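Local coordinates for protein LY49A (Mus musculus, PDB 1QO3) that serves, through this C-type lectin-like domain, as a natural killer cell receptor for H-2d class I molecules and inhibits killing of the cells that carry them, at residues L61-S75 against G106-C120. The protein carries 1 engineered substitution. Sequence-based numbering, arbitrary orientation.
Sequences LQLVVPSDSCWVGLS and GCMLLSKTRLDNGNC
Cys-70 and Leu-110 form an antiparallel hydrogen-bonded pair. Leu-110 N gives Cys-70 O a nearly straight bond of 2.7 Å, and Cys-70 N returns a more bent bond of 2.8 Å to Leu-110 O. Val-72 N then bonds to Met-108 O. A beta bulge shifts the register by two residues, with Gly-73 at the centre of an inverse gamma turn, and Met-108 N binds Leu-74 O. At the other end the Gln-62 amide grips the 111-114 turn. Gln-62 NE2 reaches Ser-111 O at 3.1 Å, in the carbonyl plane, and a water links the same nitrogen to Thr-113 O. Ser-111 O also accepts from Arg-114 N. Lys-112 N bonds to Pro-66 O.

Trp-71 and Leu-110 carry much of the packing. Leu-109 CD2 lies over one ring face, 3.5 Å from the centroid of the Trp-71 six-membered ring, a CH-pi contact. Met-108 O and Asn-119 O lie near the ring plane at its edge. Cys-107, disulfide-bonded to Cys-120, brings CB to 3.3 Å from Trp-71 CZ3. The side chains of Leu-74 and Met-108 lie side by side and point the same way. Met-108, bent at chi2 (60°) and chi3 (76°), brings CE to 3.5 Å from Leu-74 CD2. Val-72 CG1 meets Leu-110 CB.

The contact joins helix 55-64 and strand 70-77 to the 107-118 hairpin of the C-type lectin-like domain. Residues 70-72 lie between strand 107-110, antiparallel, and strand 124-131, parallel; past the corner at Gly-73, Ser-75 pairs with Ala-84 of strand 82-85. Trp-71 meets Trp-35 of helix 35-44 and Phe-124 edge-to-face, and its NE1 bonds to Gln-122 O. The 111-114 turn faces a chain of another protein, where Lys-112 NZ forms a salt bridge with an acidic side chain.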
ATOM      1  N   LEU C  61      -9.847   3.712 -14.851  1.00 12.19           N
ATOM      2  CA  LEU C  61      -9.017   4.443 -15.818  1.00 13.67           C
ATOM      3  C   LEU C  61      -8.092   5.500 -15.212  1.00 14.31           C
ATOM      4  O   LEU C  61      -7.001   5.750 -15.737  1.00 13.40           O
ATOM      5  CB  LEU C  61      -9.892   5.118 -16.892  1.00 12.22           C
ATOM      6  CG  LEU C  61     -10.565   4.263 -17.976  1.00 11.90           C
ATOM      7  CD1 LEU C  61     -11.496   5.140 -18.818  1.00  9.43           C
ATOM      8  CD2 LEU C  61      -9.491   3.613 -18.862  1.00 11.45           C
ATOM      9  N   GLN C  62      -8.515   6.128 -14.121  1.00 13.42           N
ATOM     10  CA  GLN C  62      -7.686   7.160 -13.522  1.00 16.79           C
ATOM     11  C   GLN C  62      -6.500   6.605 -12.751  1.00 17.22           C
ATOM     12  O   GLN C  62      -5.608   7.349 -12.350  1.00 16.77           O
ATOM     13  CB  GLN C  62      -8.538   8.100 -12.661  1.00 18.40           C
ATOM     14  CG  GLN C  62      -9.420   8.986 -13.543  1.00 21.98           C
ATOM     15  CD  GLN C  62     -10.235  10.010 -12.774  1.00 24.40           C
ATOM     16  OE1 GLN C  62     -10.954   9.676 -11.827  1.00 24.00           O
ATOM     17  NE2 GLN C  62     -10.136  11.269 -13.191  1.00 24.83           N
ATOM     18  N   LEU C  63      -6.486   5.286 -12.581  1.00 16.67           N
ATOM     19  CA  LEU C  63      -5.394   4.608 -11.908  1.00 15.87           C
ATOM     20  C   LEU C  63      -4.262   4.411 -12.902  1.00 15.64           C
ATOM     21  O   LEU C  63      -3.103   4.271 -12.507  1.00 15.61           O
ATOM     22  CB  LEU C  63      -5.830   3.227 -11.411  1.00 15.21           C
ATOM     23  CG  LEU C  63      -6.963   3.143 -10.387  1.00 17.00           C
ATOM     24  CD1 LEU C  63      -7.235   1.682 -10.076  1.00 13.42           C
ATOM     25  CD2 LEU C  63      -6.592   3.911  -9.121  1.00 12.22           C
ATOM     26  N   VAL C  64      -4.595   4.401 -14.195  1.00 14.75           N
ATOM     27  CA  VAL C  64      -3.581   4.167 -15.224  1.00 13.79           C
ATOM     28  C   VAL C  64      -3.355   5.235 -16.290  1.00 16.62           C
ATOM     29  O   VAL C  64      -2.317   5.212 -16.953  1.00 19.11           O
ATOM     30  CB  VAL C  64      -3.837   2.836 -15.965  1.00 13.67           C
ATOM     31  CG1 VAL C  64      -3.937   1.696 -14.968  1.00 11.08           C
ATOM     32  CG2 VAL C  64      -5.110   2.931 -16.806  1.00 13.25           C
ATOM     33  N   VAL C  65      -4.298   6.156 -16.483  1.00 16.91           N
ATOM     34  CA  VAL C  65      -4.099   7.198 -17.496  1.00 20.28           C
ATOM     35  C   VAL C  65      -3.127   8.275 -17.009  1.00 22.57           C
ATOM     36  O   VAL C  65      -3.064   8.579 -15.813  1.00 21.44           O
ATOM     37  CB  VAL C  65      -5.426   7.888 -17.914  1.00 20.48           C
ATOM     38  CG1 VAL C  65      -6.410   6.845 -18.452  1.00 18.70           C
ATOM     39  CG2 VAL C  65      -6.015   8.660 -16.736  1.00 20.51           C
ATOM     40  N   PRO C  66      -2.358   8.865 -17.941  1.00 23.68           N
ATOM     41  CA  PRO C  66      -1.360   9.916 -17.703  1.00 24.59           C
ATOM     42  C   PRO C  66      -1.878  11.111 -16.903  1.00 27.40           C
ATOM     43  O   PRO C  66      -3.072  11.425 -16.935  1.00 29.52           O
ATOM     44  CB  PRO C  66      -0.956  10.331 -19.117  1.00 25.70           C
ATOM     45  CG  PRO C  66      -1.157   9.070 -19.921  1.00 24.14           C
ATOM     46  CD  PRO C  66      -2.467   8.563 -19.381  1.00 24.79           C
ATOM     47  N   SER C  67      -0.980  11.776 -16.179  1.00 28.71           N
ATOM     48  CA  SER C  67      -1.371  12.960 -15.427  1.00 29.36           C
ATOM     49  C   SER C  67      -1.651  14.019 -16.498  1.00 29.99           C
ATOM     50  O   SER C  67      -2.451  14.937 -16.295  1.00 31.00           O
ATOM     51  CB  SER C  67      -0.247  13.409 -14.475  1.00 29.09           C
ATOM     52  OG  SER C  67       0.954  13.711 -15.168  1.00 27.25           O
ATOM     53  N   ASP C  68      -0.983  13.879 -17.644  1.00 30.02           N
ATOM     54  CA  ASP C  68      -1.209  14.784 -18.769  1.00 29.87           C
ATOM     55  C   ASP C  68      -2.553  14.361 -19.329  1.00 28.81           C
ATOM     56  O   ASP C  68      -2.888  13.181 -19.329  1.00 28.78           O
ATOM     57  CB  ASP C  68      -0.151  14.618 -19.863  1.00 31.43           C
ATOM     58  CG  ASP C  68       1.180  15.222 -19.484  1.00 31.87           C
ATOM     59  OD1 ASP C  68       1.193  16.178 -18.676  1.00 31.77           O
ATOM     60  OD2 ASP C  68       2.207  14.745 -20.012  1.00 33.03           O
ATOM     61  N   SER C  69      -3.312  15.317 -19.830  1.00 27.53           N
ATOM     62  CA  SER C  69      -4.629  15.016 -20.349  1.00 25.69           C
ATOM     63  C   SER C  69      -4.651  14.255 -21.680  1.00 22.26           C
ATOM     64  O   SER C  69      -3.683  14.257 -22.439  1.00 20.61           O
ATOM     65  CB  SER C  69      -5.409  16.320 -20.458  1.00 28.95           C
ATOM     66  OG  SER C  69      -5.288  17.051 -19.246  1.00 34.11           O
ATOM     67  N   CYS C  70      -5.778  13.601 -21.934  1.00 18.99           N
ATOM     68  CA  CYS C  70      -6.001  12.830 -23.150  1.00 15.91           C
ATOM     69  C   CYS C  70      -7.399  13.147 -23.675  1.00 13.96           C
ATOM     70  O   CYS C  70      -8.362  13.209 -22.897  1.00 11.23           O
ATOM     71  CB  CYS C  70      -5.936  11.325 -22.854  1.00 15.03           C
ATOM     72  SG  CYS C  70      -4.412  10.745 -22.093  1.00 20.74           S
ATOM     73  N   TRP C  71      -7.513  13.342 -24.984  1.00 11.42           N
ATOM     74  CA  TRP C  71      -8.812  13.604 -25.607  1.00 12.40           C
ATOM     75  C   TRP C  71      -9.710  12.360 -25.487  1.00 12.48           C
ATOM     76  O   TRP C  71      -9.245  11.232 -25.684  1.00 12.56           O
ATOM     77  CB  TRP C  71      -8.623  13.943 -27.094  1.00 12.78           C
ATOM     78  CG  TRP C  71      -8.220  15.373 -27.393  1.00 12.97           C
ATOM     79  CD1 TRP C  71      -7.261  15.785 -28.275  1.00 13.09           C
ATOM     80  CD2 TRP C  71      -8.823  16.567 -26.871  1.00 12.99           C
ATOM     81  NE1 TRP C  71      -7.230  17.159 -28.341  1.00 12.85           N
ATOM     82  CE2 TRP C  71      -8.178  17.665 -27.490  1.00 13.95           C
ATOM     83  CE3 TRP C  71      -9.846  16.817 -25.945  1.00 15.45           C
ATOM     84  CZ2 TRP C  71      -8.520  18.993 -27.210  1.00 14.98           C
ATOM     85  CZ3 TRP C  71     -10.190  18.137 -25.663  1.00 16.57           C
ATOM     86  CH2 TRP C  71      -9.526  19.212 -26.298  1.00 18.00           C
ATOM     87  N   VAL C  72     -10.981  12.563 -25.134  1.00 12.63           N
ATOM     88  CA  VAL C  72     -11.949  11.471 -25.040  1.00 13.74           C
ATOM     89  C   VAL C  72     -13.152  11.822 -25.920  1.00 14.15           C
ATOM     90  O   VAL C  72     -13.289  12.965 -26.352  1.00 13.37           O
ATOM     91  CB  VAL C  72     -12.407  11.193 -23.572  1.00 16.05           C
ATOM     92  CG1 VAL C  72     -11.299  10.474 -22.820  1.00 15.43           C
ATOM     93  CG2 VAL C  72     -12.759  12.486 -22.868  1.00 17.34           C
ATOM     94  N   GLY C  73     -14.007  10.839 -26.199  1.00 14.16           N
ATOM     95  CA  GLY C  73     -15.150  11.062 -27.073  1.00 15.49           C
ATOM     96  C   GLY C  73     -16.350  11.808 -26.510  1.00 18.17           C
ATOM     97  O   GLY C  73     -17.469  11.307 -26.548  1.00 18.54           O
ATOM     98  N   LEU C  74     -16.123  13.010 -25.997  1.00 18.58           N
ATOM     99  CA  LEU C  74     -17.194  13.824 -25.434  1.00 20.24           C
ATOM    100  C   LEU C  74     -16.954  15.258 -25.878  1.00 21.98           C
ATOM    101  O   LEU C  74     -15.884  15.821 -25.634  1.00 22.48           O
ATOM    102  CB  LEU C  74     -17.175  13.745 -23.906  1.00 20.64           C
ATOM    103  CG  LEU C  74     -18.189  14.619 -23.164  1.00 22.30           C
ATOM    104  CD1 LEU C  74     -19.601  14.204 -23.551  1.00 22.31           C
ATOM    105  CD2 LEU C  74     -17.980  14.485 -21.666  1.00 21.90           C
ATOM    106  N   SER C  75     -17.945  15.853 -26.530  1.00 24.01           N
ATOM    107  CA  SER C  75     -17.788  17.211 -27.015  1.00 26.49           C
ATOM    108  C   SER C  75     -19.054  18.047 -26.926  1.00 27.83           C
ATOM    109  O   SER C  75     -20.137  17.547 -26.617  1.00 28.02           O
ATOM    110  CB  SER C  75     -17.293  17.184 -28.461  1.00 26.58           C
ATOM    111  OG  SER C  75     -18.221  16.518 -29.297  1.00 25.18           O
ATOM    112  N   GLY C 106     -14.571  23.463 -26.022  1.00 21.77           N
ATOM    113  CA  GLY C 106     -15.750  22.665 -26.325  1.00 21.87           C
ATOM    114  C   GLY C 106     -15.493  21.174 -26.482  1.00 21.02           C
ATOM    115  O   GLY C 106     -16.335  20.462 -27.023  1.00 20.08           O
ATOM    116  N   CYS C 107     -14.340  20.696 -26.015  1.00 20.59           N
ATOM    117  CA  CYS C 107     -13.995  19.274 -26.106  1.00 19.80           C
ATOM    118  C   CYS C 107     -13.535  18.750 -24.742  1.00 19.71           C
ATOM    119  O   CYS C 107     -12.961  19.496 -23.950  1.00 19.47           O
ATOM    120  CB  CYS C 107     -12.923  19.064 -27.185  1.00 20.49           C
ATOM    121  SG  CYS C 107     -13.619  19.149 -28.874  1.00 19.54           S
ATOM    122  N   MET C 108     -13.789  17.472 -24.468  1.00 19.02           N
ATOM    123  CA  MET C 108     -13.448  16.886 -23.174  1.00 18.03           C
ATOM    124  C   MET C 108     -12.119  16.134 -23.075  1.00 17.53           C
ATOM    125  O   MET C 108     -11.804  15.269 -23.896  1.00 15.73           O
ATOM    126  CB  MET C 108     -14.586  15.962 -22.724  1.00 20.17           C
ATOM    127  CG  MET C 108     -14.665  15.771 -21.224  1.00 22.57           C
ATOM    128  SD  MET C 108     -14.940  17.341 -20.348  1.00 28.53           S
ATOM    129  CE  MET C 108     -16.688  17.592 -20.675  1.00 24.75           C
ATOM    130  N   LEU C 109     -11.357  16.470 -22.041  1.00 16.96           N
ATOM    131  CA  LEU C 109     -10.062  15.858 -21.764  1.00 15.81           C
ATOM    132  C   LEU C 109     -10.149  14.972 -20.528  1.00 16.14           C
ATOM    133  O   LEU C 109     -10.848  15.317 -19.570  1.00 15.25           O
ATOM    134  CB  LEU C 109      -9.013  16.937 -21.489  1.00 14.55           C
ATOM    135  CG  LEU C 109      -8.544  17.810 -22.644  1.00 13.61           C
ATOM    136  CD1 LEU C 109      -7.852  19.052 -22.106  1.00 12.58           C
ATOM    137  CD2 LEU C 109      -7.618  16.991 -23.533  1.00 13.03           C
ATOM    138  N   LEU C 110      -9.446  13.838 -20.549  1.00 14.32           N
ATOM    139  CA  LEU C 110      -9.401  12.935 -19.397  1.00 14.95           C
ATOM    140  C   LEU C 110      -7.986  12.927 -18.836  1.00 16.13           C
ATOM    141  O   LEU C 110      -7.003  12.785 -19.572  1.00 16.76           O
ATOM    142  CB  LEU C 110      -9.780  11.492 -19.768  1.00 13.43           C
ATOM    143  CG  LEU C 110      -9.486  10.470 -18.647  1.00 12.49           C
ATOM    144  CD1 LEU C 110     -10.418  10.691 -17.456  1.00 11.27           C
ATOM    145  CD2 LEU C 110      -9.638   9.051 -19.161  1.00 10.69           C
ATOM    146  N   SER C 111      -7.881  13.095 -17.528  1.00 18.40           N
ATOM    147  CA  SER C 111      -6.582  13.065 -16.867  1.00 19.00           C
ATOM    148  C   SER C 111      -6.741  12.223 -15.612  1.00 18.88           C
ATOM    149  O   SER C 111      -7.856  11.926 -15.192  1.00 17.28           O
ATOM    150  CB  SER C 111      -6.121  14.474 -16.488  1.00 18.79           C
ATOM    151  OG  SER C 111      -6.883  14.979 -15.406  1.00 20.45           O
ATOM    152  N   LYS C 112      -5.612  11.840 -15.028  1.00 21.93           N
ATOM    153  CA  LYS C 112      -5.568  11.036 -13.814  1.00 19.78           C
ATOM    154  C   LYS C 112      -6.492  11.571 -12.724  1.00 20.69           C
ATOM    155  O   LYS C 112      -7.059  10.810 -11.940  1.00 21.20           O
ATOM    156  CB  LYS C 112      -4.128  11.005 -13.290  1.00 21.15           C
ATOM    157  CG  LYS C 112      -3.969  10.452 -11.875  1.00 25.49           C
ATOM    158  CD  LYS C 112      -2.505  10.436 -11.449  1.00 26.12           C
ATOM    159  CE  LYS C 112      -2.354   9.886 -10.038  1.00 29.58           C
ATOM    160  NZ  LYS C 112      -0.925   9.723  -9.616  1.00 29.07           N
ATOM    161  N   THR C 113      -6.658  12.882 -12.685  1.00 22.14           N
ATOM    162  CA  THR C 113      -7.472  13.499 -11.648  1.00 23.20           C
ATOM    163  C   THR C 113      -8.672  14.284 -12.143  1.00 23.79           C
ATOM    164  O   THR C 113      -9.492  14.728 -11.343  1.00 23.44           O
ATOM    165  CB  THR C 113      -6.605  14.454 -10.787  1.00 23.08           C
ATOM    166  OG1 THR C 113      -5.956  15.417 -11.639  1.00 20.41           O
ATOM    167  CG2 THR C 113      -5.548  13.669 -10.014  1.00 22.56           C
ATOM    168  N   ARG C 114      -8.793  14.453 -13.451  1.00 24.54           N
ATOM    169  CA  ARG C 114      -9.907  15.236 -13.963  1.00 25.55           C
ATOM    170  C   ARG C 114     -10.506  14.825 -15.306  1.00 25.35           C
ATOM    171  O   ARG C 114      -9.932  14.051 -16.075  1.00 24.30           O
ATOM    172  CB  ARG C 114      -9.487  16.715 -14.073  1.00 26.59           C
ATOM    173  CG  ARG C 114      -9.200  17.444 -12.749  1.00 28.09           C
ATOM    174  CD  ARG C 114     -10.474  17.679 -11.931  1.00 28.40           C
ATOM    175  NE  ARG C 114     -11.501  18.381 -12.697  1.00 29.18           N
ATOM    176  CZ  ARG C 114     -11.455  19.669 -13.028  1.00 30.32           C
ATOM    177  NH1 ARG C 114     -10.429  20.423 -12.658  1.00 30.42           N
ATOM    178  NH2 ARG C 114     -12.427  20.200 -13.761  1.00 30.67           N
ATOM    179  N   LEU C 115     -11.685  15.384 -15.548  1.00 25.93           N
ATOM    180  CA  LEU C 115     -12.447  15.246 -16.781  1.00 26.99           C
ATOM    181  C   LEU C 115     -12.718  16.751 -16.981  1.00 27.05           C
ATOM    182  O   LEU C 115     -13.753  17.279 -16.571  1.00 30.09           O
ATOM    183  CB  LEU C 115     -13.739  14.450 -16.528  1.00 25.90           C
ATOM    184  CG  LEU C 115     -14.362  13.650 -17.688  1.00 26.82           C
ATOM    185  CD1 LEU C 115     -13.281  12.953 -18.510  1.00 24.38           C
ATOM    186  CD2 LEU C 115     -15.342  12.620 -17.131  1.00 24.17           C
ATOM    187  N   ASP C 116     -11.742  17.434 -17.574  1.00 25.48           N
ATOM    188  CA  ASP C 116     -11.783  18.880 -17.784  1.00 24.03           C
ATOM    189  C   ASP C 116     -11.905  19.254 -19.264  1.00 23.65           C
ATOM    190  O   ASP C 116     -11.400  18.540 -20.135  1.00 21.50           O
ATOM    191  CB  ASP C 116     -10.505  19.474 -17.172  1.00 25.69           C
ATOM    192  CG  ASP C 116     -10.557  20.978 -17.014  1.00 26.67           C
ATOM    193  OD1 ASP C 116     -11.667  21.538 -16.901  1.00 29.36           O
ATOM    194  OD2 ASP C 116      -9.470  21.596 -16.979  1.00 26.40           O
ATOM    195  N   ASN C 117     -12.575  20.368 -19.551  1.00 20.59           N
ATOM    196  CA  ASN C 117     -12.745  20.781 -20.938  1.00 22.69           C
ATOM    197  C   ASN C 117     -11.537  21.547 -21.443  1.00 22.43           C
ATOM    198  O   ASN C 117     -10.870  22.255 -20.690  1.00 24.87           O
ATOM    199  CB  ASN C 117     -14.026  21.613 -21.123  1.00 24.20           C
ATOM    200  CG  ASN C 117     -13.999  22.926 -20.352  1.00 26.83           C
ATOM    201  OD1 ASN C 117     -13.761  22.951 -19.142  1.00 26.11           O
ATOM    202  ND2 ASN C 117     -14.260  24.028 -21.055  1.00 27.50           N
ATOM    203  N   GLY C 118     -11.239  21.363 -22.723  1.00 21.43           N
ATOM    204  CA  GLY C 118     -10.111  22.029 -23.337  1.00 18.05           C
ATOM    205  C   GLY C 118     -10.502  22.493 -24.728  1.00 18.09           C
ATOM    206  O   GLY C 118     -11.587  22.186 -25.221  1.00 13.97           O
ATOM    207  N   ASN C 119      -9.610  23.234 -25.367  1.00 17.95           N
ATOM    208  CA  ASN C 119      -9.883  23.740 -26.693  1.00 19.75           C
ATOM    209  C   ASN C 119      -9.678  22.646 -27.730  1.00 18.67           C
ATOM    210  O   ASN C 119      -8.612  22.045 -27.823  1.00 19.32           O
ATOM    211  CB  ASN C 119      -9.004  24.966 -26.937  1.00 21.13           C
ATOM    212  CG  ASN C 119      -9.307  26.084 -25.941  1.00 23.14           C
ATOM    213  OD1 ASN C 119     -10.355  26.735 -26.019  1.00 23.07           O
ATOM    214  ND2 ASN C 119      -8.409  26.285 -24.980  1.00 23.68           N
ATOM    215  N   CYS C 120     -10.732  22.384 -28.493  1.00 18.47           N
ATOM    216  CA  CYS C 120     -10.712  21.339 -29.504  1.00 18.60           C
ATOM    217  C   CYS C 120      -9.527  21.418 -30.445  1.00 17.72           C
ATOM    218  O   CYS C 120      -9.063  20.390 -30.944  1.00 15.92           O
ATOM    219  CB  CYS C 120     -12.008  21.365 -30.317  1.00 18.62           C
ATOM    220  SG  CYS C 120     -13.548  21.130 -29.362  1.00 24.39           S
TER
HETATM  221  O   HOH W   1     -12.042  13.504 -11.843  1.00 28.03           O
HETATM  222  O   HOH W   2      -3.766  14.577 -13.467  1.00 23.05           O